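ThiJ/pfpI family protein (Bacillus anthracis, PDB 3EFE) is of undetermined function but belongs to the DJ-1/PfpI family, whose members include proteases, chaperones and other proteins sharing a class I glutaminase-like fold. Local coordinates at residues Thr5-Leu10 with Ser74-Ile79; Cys70-Lys75 with Gly99-Ile104; Thr106-Ile111 with Ala159-Ala164. All coordinates share one frame; numbering follows the deposited sequence.

Interaction 1 of 3, residues Thr5-Leu10 with Ser74-Ile79; sequences TKKAFL and SKDLLI
Asp-76 OD1 takes two donors: a water that gives it a hydrogen bond at 3.2 Å, and the backbone N of Lys-7, whose bond is weak, 3.4 Å long and bent to 132° at the hydrogen. The same water accepts from Lys-6 N at 2.9 Å, so the carboxylate holds the incoming chain both directly and through solvent. With CG beside its own backbone N (chi1 -81°), Asp-76 swings its carboxylate back toward residues 6 and 7, although its CB leads away from them. Its other oxygen, OD2, lies at the edge of the Phe-9 ring, in the ring plane and 3.9 Å from CE2, with carboxylate and ring planes 76° apart. Lys-7 runs alongside Asp-76 in the same direction, but its NZ stops short of contact; the opposite charge nearby may still favour the ionised carboxylate. Thr-5 OG1 donates to Lys-75 O at 3.0 Å, in the carbonyl plane.

Beyond this polar start the backbones pair as parallel strands. Leu-77 N donates to Lys-7 O, Phe-9 N to Leu-77 O at 2.6 Å, and Ile-79 N to Phe-9 O in a nearly straight bond. Ala-8, Leu-77, Leu-10 and Ile-79 put their side chains on one face, where Leu-10 CD1 presses on Ile-79 CG2 at 3.4 Å, tighter than usual carbon contact, and helix 18-30 packs on Leu-10, Leu-77 and Ile-79. Phe-9 and Leu-78 occupy the other face, touching through Phe-9 CB and Leu-78 CD1. Strand 8-11 also bonds to strand 43-47 on its far edge, and strand 77-80 to strand 107-111, which makes this pair the middle of the parallel sheet of the flavodoxin-like alpha/beta sandwich characteristic of the DJ-1/PfpI family.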
loop_
_atom_site.group_PDB
_atom_site.type_symbol
_atom_site.label_atom_id
_atom_site.label_comp_id
_atom_site.label_asym_id
_atom_site.label_seq_id
_atom_site.Cartn_x
_atom_site.Cartn_y
_atom_site.Cartn_z
ATOM N N THR D 5 -15.039 -17.322 -5.381
ATOM C CA THR D 5 -14.902 -16.009 -6.076
ATOM C C THR D 5 -14.127 -16.096 -7.383
ATOM O O THR D 5 -13.024 -16.650 -7.416
ATOM C CB THR D 5 -14.187 -14.992 -5.147
ATOM O OG1 THR D 5 -14.967 -14.841 -3.948
ATOM C CG2 THR D 5 -13.909 -13.621 -5.845
ATOM N N LYS D 6 -14.696 -15.520 -8.444
ATOM C CA LYS D 6 -14.149 -15.663 -9.797
ATOM C C LYS D 6 -13.522 -14.370 -10.319
ATOM O O LYS D 6 -12.528 -14.432 -11.037
ATOM C CB LYS D 6 -15.209 -16.216 -10.764
ATOM C CG LYS D 6 -15.496 -17.697 -10.498
ATOM C CD LYS D 6 -16.290 -18.424 -11.618
ATOM C CE LYS D 6 -15.895 -19.910 -11.729
ATOM N NZ LYS D 6 -14.930 -20.146 -12.904
ATOM N N LYS D 7 -14.053 -13.203 -9.954
ATOM C CA LYS D 7 -13.402 -11.928 -10.335
ATOM C C LYS D 7 -13.187 -11.023 -9.132
ATOM O O LYS D 7 -13.843 -11.177 -8.138
ATOM C CB LYS D 7 -14.201 -11.233 -11.428
ATOM C CG LYS D 7 -14.627 -12.254 -12.489
ATOM C CD LYS D 7 -14.864 -11.643 -13.837
ATOM C CE LYS D 7 -15.080 -12.746 -14.874
ATOM N NZ LYS D 7 -16.295 -13.613 -14.548
ATOM N N ALA D 8 -12.191 -10.160 -9.216
ATOM C CA ALA D 8 -11.893 -9.179 -8.210
ATOM C C ALA D 8 -11.782 -7.866 -8.930
ATOM O O ALA D 8 -11.085 -7.749 -9.884
ATOM C CB ALA D 8 -10.624 -9.500 -7.446
ATOM N N PHE D 9 -12.577 -6.913 -8.477
ATOM C CA PHE D 9 -12.585 -5.539 -9.010
ATOM C C PHE D 9 -12.033 -4.564 -8.011
ATOM O O PHE D 9 -12.361 -4.644 -6.842
ATOM C CB PHE D 9 -14.005 -5.130 -9.376
ATOM C CG PHE D 9 -14.580 -5.959 -10.491
ATOM C CD1 PHE D 9 -14.128 -5.790 -11.794
ATOM C CD2 PHE D 9 -15.535 -6.893 -10.237
ATOM C CE1 PHE D 9 -14.631 -6.503 -12.815
ATOM C CE2 PHE D 9 -16.064 -7.682 -11.295
ATOM C CZ PHE D 9 -15.576 -7.455 -12.596
ATOM N N LEU D 10 -11.167 -3.653 -8.461
ATOM C CA LEU D 10 -10.816 -2.521 -7.630
ATOM C C LEU D 10 -11.332 -1.278 -8.305
ATOM O O LEU D 10 -10.884 -0.876 -9.388
ATOM C CB LEU D 10 -9.299 -2.460 -7.450
ATOM C CG LEU D 10 -8.740 -1.252 -6.691
ATOM C CD1 LEU D 10 -9.035 -1.358 -5.165
ATOM C CD2 LEU D 10 -7.269 -0.985 -7.067
ATOM N N SER D 74 -22.762 -12.840 -8.121
ATOM C CA SER D 74 -22.763 -13.392 -6.790
ATOM C C SER D 74 -21.341 -13.825 -6.625
ATOM O O SER D 74 -20.720 -14.338 -7.561
ATOM C CB SER D 74 -23.736 -14.581 -6.641
ATOM O OG SER D 74 -24.116 -14.817 -5.255
ATOM N N LYS D 75 -20.808 -13.573 -5.447
ATOM C CA LYS D 75 -19.431 -13.930 -5.096
ATOM C C LYS D 75 -18.254 -13.262 -5.873
ATOM O O LYS D 75 -17.097 -13.646 -5.615
ATOM C CB LYS D 75 -19.248 -15.417 -5.128
ATOM C CG LYS D 75 -20.367 -16.244 -4.530
ATOM C CD LYS D 75 -20.954 -15.759 -3.194
ATOM C CE LYS D 75 -22.149 -16.702 -2.725
ATOM N NZ LYS D 75 -23.169 -17.088 -3.826
ATOM N N ASP D 76 -18.504 -12.275 -6.765
ATOM C CA ASP D 76 -17.399 -11.459 -7.304
ATOM C C ASP D 76 -16.864 -10.698 -6.103
ATOM O O ASP D 76 -17.487 -10.690 -5.053
ATOM C CB ASP D 76 -17.850 -10.511 -8.441
ATOM C CG ASP D 76 -17.957 -11.232 -9.854
ATOM O OD1 ASP D 76 -17.369 -12.337 -9.964
ATOM O OD2 ASP D 76 -18.577 -10.691 -10.836
ATOM N N LEU D 77 -15.699 -10.102 -6.235
ATOM C CA LEU D 77 -15.154 -9.193 -5.193
ATOM C C LEU D 77 -15.053 -7.791 -5.750
ATOM O O LEU D 77 -14.451 -7.587 -6.825
ATOM C CB LEU D 77 -13.772 -9.660 -4.616
ATOM C CG LEU D 77 -13.000 -8.680 -3.637
ATOM C CD1 LEU D 77 -13.641 -8.546 -2.206
ATOM C CD2 LEU D 77 -11.487 -9.118 -3.555
ATOM N N LEU D 78 -15.628 -6.840 -5.009
ATOM C CA LEU D 78 -15.467 -5.388 -5.296
ATOM C C LEU D 78 -14.802 -4.637 -4.147
ATOM O O LEU D 78 -15.378 -4.511 -3.104
ATOM C CB LEU D 78 -16.806 -4.721 -5.577
ATOM C CG LEU D 78 -16.800 -3.226 -5.937
ATOM C CD1 LEU D 78 -16.024 -2.897 -7.211
ATOM C CD2 LEU D 78 -18.266 -2.704 -5.995
ATOM N N ILE D 79 -13.556 -4.171 -4.381
ATOM C CA ILE D 79 -12.782 -3.345 -3.435
ATOM C C ILE D 79 -13.067 -1.797 -3.608
ATOM O O ILE D 79 -12.876 -1.189 -4.700
ATOM C CB ILE D 79 -11.233 -3.608 -3.536
ATOM C CG1 ILE D 79 -10.948 -5.089 -3.403
ATOM C CG2 ILE D 79 -10.430 -2.785 -2.473
ATOM C CD1 ILE D 79 -9.639 -5.581 -4.080
HETATM O O HOH W 1 -17.608 -15.106 -8.421
#

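Interaction 2 of 3, residues Cys70-Lys75 with Gly99-Ile104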
loop_
_atom_site.group_PDB
_atom_site.type_symbol
_atom_site.label_atom_id
_atom_site.label_comp_id
_atom_site.label_asym_id
_atom_site.label_seq_id
_atom_site.Cartn_x
_atom_site.Cartn_y
_atom_site.Cartn_z
ATOM N N CYS D 70 -18.666 -3.325 -16.691
ATOM C CA CYS D 70 -18.422 -4.207 -15.556
ATOM C C CYS D 70 -19.686 -4.864 -15.115
ATOM O O CYS D 70 -20.696 -4.195 -15.005
ATOM C CB CYS D 70 -17.878 -3.365 -14.380
ATOM S SG CYS D 70 -17.905 -4.198 -12.762
ATOM N N THR D 71 -19.617 -6.154 -14.811
ATOM C CA THR D 71 -20.753 -6.923 -14.288
ATOM C C THR D 71 -20.378 -7.458 -12.919
ATOM O O THR D 71 -19.319 -8.055 -12.761
ATOM C CB THR D 71 -21.101 -8.139 -15.210
ATOM O OG1 THR D 71 -21.251 -7.665 -16.550
ATOM C CG2 THR D 71 -22.417 -8.871 -14.775
ATOM N N LEU D 72 -21.241 -7.211 -11.930
ATOM C CA LEU D 72 -21.010 -7.679 -10.569
ATOM C C LEU D 72 -21.957 -8.833 -10.345
ATOM O O LEU D 72 -23.130 -8.742 -10.643
ATOM C CB LEU D 72 -21.218 -6.545 -9.528
ATOM C CG LEU D 72 -20.088 -5.549 -9.143
ATOM C CD1 LEU D 72 -18.629 -5.992 -9.554
ATOM C CD2 LEU D 72 -20.395 -4.133 -9.638
ATOM N N GLU D 73 -21.430 -9.932 -9.825
ATOM C CA GLU D 73 -22.123 -11.220 -9.809
ATOM C C GLU D 73 -21.938 -11.833 -8.439
ATOM O O GLU D 73 -21.069 -11.392 -7.681
ATOM C CB GLU D 73 -21.562 -12.167 -10.883
ATOM C CG GLU D 73 -22.201 -12.035 -12.283
ATOM C CD GLU D 73 -21.290 -12.607 -13.424
ATOM O OE1 GLU D 73 -20.458 -13.528 -13.160
ATOM O OE2 GLU D 73 -21.385 -12.120 -14.590
ATOM N N SER D 74 -22.762 -12.840 -8.121
ATOM C CA SER D 74 -22.763 -13.392 -6.790
ATOM C C SER D 74 -21.341 -13.825 -6.625
ATOM O O SER D 74 -20.720 -14.338 -7.561
ATOM C CB SER D 74 -23.736 -14.581 -6.641
ATOM O OG SER D 74 -24.116 -14.817 -5.255
ATOM N N LYS D 75 -20.808 -13.573 -5.447
ATOM C CA LYS D 75 -19.431 -13.930 -5.096
ATOM C C LYS D 75 -18.254 -13.262 -5.873
ATOM O O LYS D 75 -17.097 -13.646 -5.615
ATOM C CB LYS D 75 -19.248 -15.417 -5.128
ATOM C CG LYS D 75 -20.367 -16.244 -4.530
ATOM C CD LYS D 75 -20.954 -15.759 -3.194
ATOM C CE LYS D 75 -22.149 -16.702 -2.725
ATOM N NZ LYS D 75 -23.169 -17.088 -3.826
ATOM N N GLY D 99 -25.612 -1.199 -4.502
ATOM C CA GLY D 99 -26.840 -1.613 -3.865
ATOM C C GLY D 99 -27.318 -2.908 -4.430
ATOM O O GLY D 99 -27.722 -3.777 -3.664
ATOM N N GLN D 100 -27.270 -3.019 -5.764
ATOM C CA GLN D 100 -27.698 -4.235 -6.495
ATOM C C GLN D 100 -26.673 -5.339 -6.287
ATOM O O GLN D 100 -27.041 -6.474 -5.992
ATOM C CB GLN D 100 -27.790 -4.015 -8.025
ATOM C CG GLN D 100 -28.510 -2.726 -8.509
ATOM C CD GLN D 100 -28.112 -2.328 -9.960
ATOM O OE1 GLN D 100 -28.207 -1.133 -10.358
ATOM N NE2 GLN D 100 -27.628 -3.326 -10.747
ATOM N N ALA D 101 -25.388 -5.003 -6.491
ATOM C CA ALA D 101 -24.304 -5.948 -6.222
ATOM C C ALA D 101 -24.545 -6.617 -4.900
ATOM O O ALA D 101 -24.453 -7.799 -4.815
ATOM C CB ALA D 101 -22.941 -5.264 -6.220
ATOM N N LEU D 102 -24.854 -5.859 -3.858
ATOM C CA LEU D 102 -24.941 -6.445 -2.522
ATOM C C LEU D 102 -26.016 -7.498 -2.498
ATOM O O LEU D 102 -25.799 -8.498 -1.872
ATOM C CB LEU D 102 -25.183 -5.390 -1.401
ATOM C CG LEU D 102 -23.940 -4.656 -0.884
ATOM C CD1 LEU D 102 -24.293 -3.247 -0.328
ATOM C CD2 LEU D 102 -23.252 -5.516 0.134
ATOM N N LYS D 103 -27.138 -7.239 -3.204
ATOM C CA LYS D 103 -28.302 -8.169 -3.406
ATOM C C LYS D 103 -27.999 -9.515 -4.078
ATOM O O LYS D 103 -28.370 -10.554 -3.527
ATOM C CB LYS D 103 -29.438 -7.530 -4.234
ATOM C CG LYS D 103 -30.147 -6.386 -3.559
ATOM C CD LYS D 103 -31.227 -5.703 -4.467
ATOM C CE LYS D 103 -31.316 -4.108 -4.208
ATOM N NZ LYS D 103 -31.921 -3.683 -2.890
ATOM N N ILE D 104 -27.389 -9.488 -5.276
ATOM C CA ILE D 104 -26.974 -10.721 -5.935
ATOM C C ILE D 104 -25.907 -11.502 -5.167
ATOM O O ILE D 104 -25.679 -12.696 -5.412
ATOM C CB ILE D 104 -26.524 -10.528 -7.427
ATOM C CG1 ILE D 104 -26.611 -11.917 -8.165
ATOM C CG2 ILE D 104 -25.093 -9.789 -7.571
ATOM C CD1 ILE D 104 -26.947 -11.859 -9.657
#
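Ile-104 leans from the last turn of helix 92-104 onto the loop at 70-75, its CB directed toward that loop, and its two branches part there. From CB, the CG2 methyl drops against the loop backbone, 3.8 Å from Leu-72 O and 3.9 Å from the carbonyl carbon of Glu-73. CG1 stands anti to the backbone N (chi1 -160°), which carries this branch along to Ser-74, 4.0 Å from its N and 4.2 Å from its CB, and the branch ends at the protein surface.

The main chain of the same residue makes the polar bond: Ser-74 OG donates to Ile-104 O at 2.6 Å, in the carbonyl plane, with an angle of 151° at the oxygen. Ser-74 OG reaches it by standing anti to its own backbone N (chi1 -159°). The acceptor belongs to the C-terminal turn of the helix, and the side chain of Ser-74 thus ties that end to the loop that leads into strand 77-80. The helix itself is the crossover of a beta-alpha-beta unit: it follows strand 77-80 after a loop and leads to its parallel neighbour 107-111, as in alpha/beta sandwich folds. One turn back, the methyl of Ala-101 touches Leu-72, with the two CB atoms 3.9 Å apart and Leu-72 CG only slightly farther from that methyl. Thr-106 touches both of these side chains, and Leu-72 rests in addition on Phe-9 of strand 8-11.

Interaction 3 of 3, residues Thr106-Ile111 with Ala159-Ala164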
loop_
_atom_site.group_PDB
_atom_site.type_symbol
_atom_site.label_atom_id
_atom_site.label_comp_id
_atom_site.label_asym_id
_atom_site.label_seq_id
_atom_site.Cartn_x
_atom_site.Cartn_y
_atom_site.Cartn_z
ATOM N N THR D 106 -22.552 -10.165 -4.317
ATOM C CA THR D 106 -21.154 -9.832 -4.564
ATOM C C THR D 106 -20.537 -9.336 -3.254
ATOM O O THR D 106 -21.191 -8.597 -2.513
ATOM C CB THR D 106 -20.967 -8.853 -5.709
ATOM O OG1 THR D 106 -20.528 -7.641 -5.200
ATOM C CG2 THR D 106 -22.192 -8.641 -6.494
ATOM N N ILE D 107 -19.342 -9.853 -2.905
ATOM C CA ILE D 107 -18.611 -9.445 -1.684
ATOM C C ILE D 107 -18.129 -8.000 -1.935
ATOM O O ILE D 107 -17.425 -7.742 -2.910
ATOM C CB ILE D 107 -17.365 -10.331 -1.400
ATOM C CG1 ILE D 107 -17.704 -11.834 -1.463
ATOM C CG2 ILE D 107 -16.619 -9.922 -0.094
ATOM C CD1 ILE D 107 -18.817 -12.276 -0.609
ATOM N N VAL D 108 -18.571 -7.060 -1.107
ATOM C CA VAL D 108 -18.070 -5.680 -1.214
ATOM C C VAL D 108 -17.224 -5.319 -0.004
ATOM O O VAL D 108 -17.601 -5.553 1.133
ATOM C CB VAL D 108 -19.145 -4.565 -1.649
ATOM C CG1 VAL D 108 -20.505 -5.144 -1.828
ATOM C CG2 VAL D 108 -19.052 -3.287 -0.779
ATOM N N ALA D 109 -16.032 -4.823 -0.298
ATOM C CA ALA D 109 -15.004 -4.532 0.695
ATOM C C ALA D 109 -14.733 -3.040 0.566
ATOM O O ALA D 109 -14.214 -2.634 -0.496
ATOM C CB ALA D 109 -13.732 -5.331 0.389
ATOM N N ALA D 110 -15.127 -2.263 1.608
ATOM C CA ALA D 110 -15.024 -0.773 1.686
ATOM C C ALA D 110 -14.099 -0.372 2.805
ATOM O O ALA D 110 -14.194 -0.872 3.899
ATOM C CB ALA D 110 -16.379 -0.143 1.966
ATOM N N ILE D 111 -13.196 0.540 2.558
ATOM C CA ILE D 111 -12.226 0.933 3.585
ATOM C C ILE D 111 -12.316 2.464 3.619
ATOM O O ILE D 111 -12.490 3.117 2.598
ATOM C CB ILE D 111 -10.784 0.379 3.337
ATOM C CG1 ILE D 111 -9.863 0.767 4.474
ATOM C CG2 ILE D 111 -10.174 0.809 1.893
ATOM C CD1 ILE D 111 -8.718 -0.126 4.663
ATOM N N ALA D 159 -21.658 -11.219 6.519
ATOM C CA ALA D 159 -22.153 -11.825 5.293
ATOM C C ALA D 159 -21.154 -11.305 4.245
ATOM O O ALA D 159 -19.961 -11.464 4.460
ATOM C CB ALA D 159 -23.649 -11.430 4.986
ATOM N N ASN D 160 -21.632 -10.638 3.187
ATOM C CA ASN D 160 -20.825 -10.336 1.999
ATOM C C ASN D 160 -20.349 -8.873 1.966
ATOM O O ASN D 160 -20.149 -8.302 0.886
ATOM C CB ASN D 160 -21.638 -10.648 0.727
ATOM C CG ASN D 160 -22.872 -9.733 0.568
ATOM O OD1 ASN D 160 -23.631 -9.516 1.532
ATOM N ND2 ASN D 160 -23.066 -9.193 -0.642
ATOM N N LEU D 161 -20.218 -8.268 3.156
ATOM C CA LEU D 161 -19.686 -6.918 3.302
ATOM C C LEU D 161 -18.523 -6.924 4.299
ATOM O O LEU D 161 -18.626 -7.468 5.402
ATOM C CB LEU D 161 -20.763 -5.962 3.794
ATOM C CG LEU D 161 -20.287 -4.538 4.123
ATOM C CD1 LEU D 161 -20.203 -3.660 2.848
ATOM C CD2 LEU D 161 -21.197 -3.926 5.172
ATOM N N VAL D 162 -17.409 -6.322 3.895
ATOM C CA VAL D 162 -16.304 -6.049 4.813
ATOM C C VAL D 162 -16.086 -4.520 4.813
ATOM O O VAL D 162 -16.000 -3.894 3.767
ATOM C CB VAL D 162 -14.995 -6.852 4.419
ATOM C CG1 VAL D 162 -13.900 -6.564 5.379
ATOM C CG2 VAL D 162 -15.285 -8.358 4.383
ATOM N N THR D 163 -16.065 -3.932 6.002
ATOM C CA THR D 163 -15.711 -2.504 6.204
ATOM C C THR D 163 -14.483 -2.405 7.144
ATOM O O THR D 163 -14.218 -3.285 7.979
ATOM C CB THR D 163 -16.845 -1.721 6.792
ATOM O OG1 THR D 163 -17.357 -2.465 7.894
ATOM C CG2 THR D 163 -17.919 -1.444 5.749
ATOM N N ALA D 164 -13.743 -1.329 7.008
ATOM C CA ALA D 164 -12.586 -1.154 7.863
ATOM C C ALA D 164 -12.242 0.311 7.981
ATOM O O ALA D 164 -12.529 1.112 7.103
ATOM C CB ALA D 164 -11.360 -1.930 7.285
#
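Asn-160 ND2 donates to Thr-106 O at 2.7 Å, approaching from above the carbonyl plane (49° out of it) instead of along a lone pair. Its CG sits between the backbone N and the carbonyl carbon (chi1 65°), and the amide is turned to reach Leu-102 O of helix 92-104 as well, so one nitrogen joins the strand start to the helix end. On the same residue, CB takes the CD1 methyl of Ile-107 at 3.5 Å, while the backbone O accepts from Val-108 N.

From there the two strands run in parallel. Val-162 N donates to Val-108 O, and Ala-110 N to Val-162 O at 2.8 Å; the last bond, Ala-164 N to Ala-110 O, is weak at 3.2 Å. Val-108 CG2 meets Leu-161 CD1 on one face, the face that helix 113-119 packs against through Leu-118. On the other, Ile-111 CD1 lies over Ala-164 CB, and Phe-172 of helix 169-179 backs both residues. Helices on both faces of a largely parallel sheet make the three-layer alpha/beta/alpha sandwich of the DJ-1/PfpI family.

In the fold
Interactions 1 and 3 are two pairings in one sheet, their centres about 10 Å apart. They are joined where strand 77-80 bonds to strand 107-111: Leu-78 N and O pair with Ile-107 O and Ala-109 N. Interaction 2 sits nearer the surface, its centre about 9 Å from that of interaction 1, with which it shares Ser-74 and Lys-75, and about 12 Å from that of interaction 3. Along the chain, helix 92-104 follows strand 77-80 and precedes strand 107-111. Interactions 1 and 3 are thus the outer two of three successive strand pairings, while interaction 2 ties the crossover helix to the loop entering strand 77-80, all within the part of the chain matching the DJ-1/PfpI family.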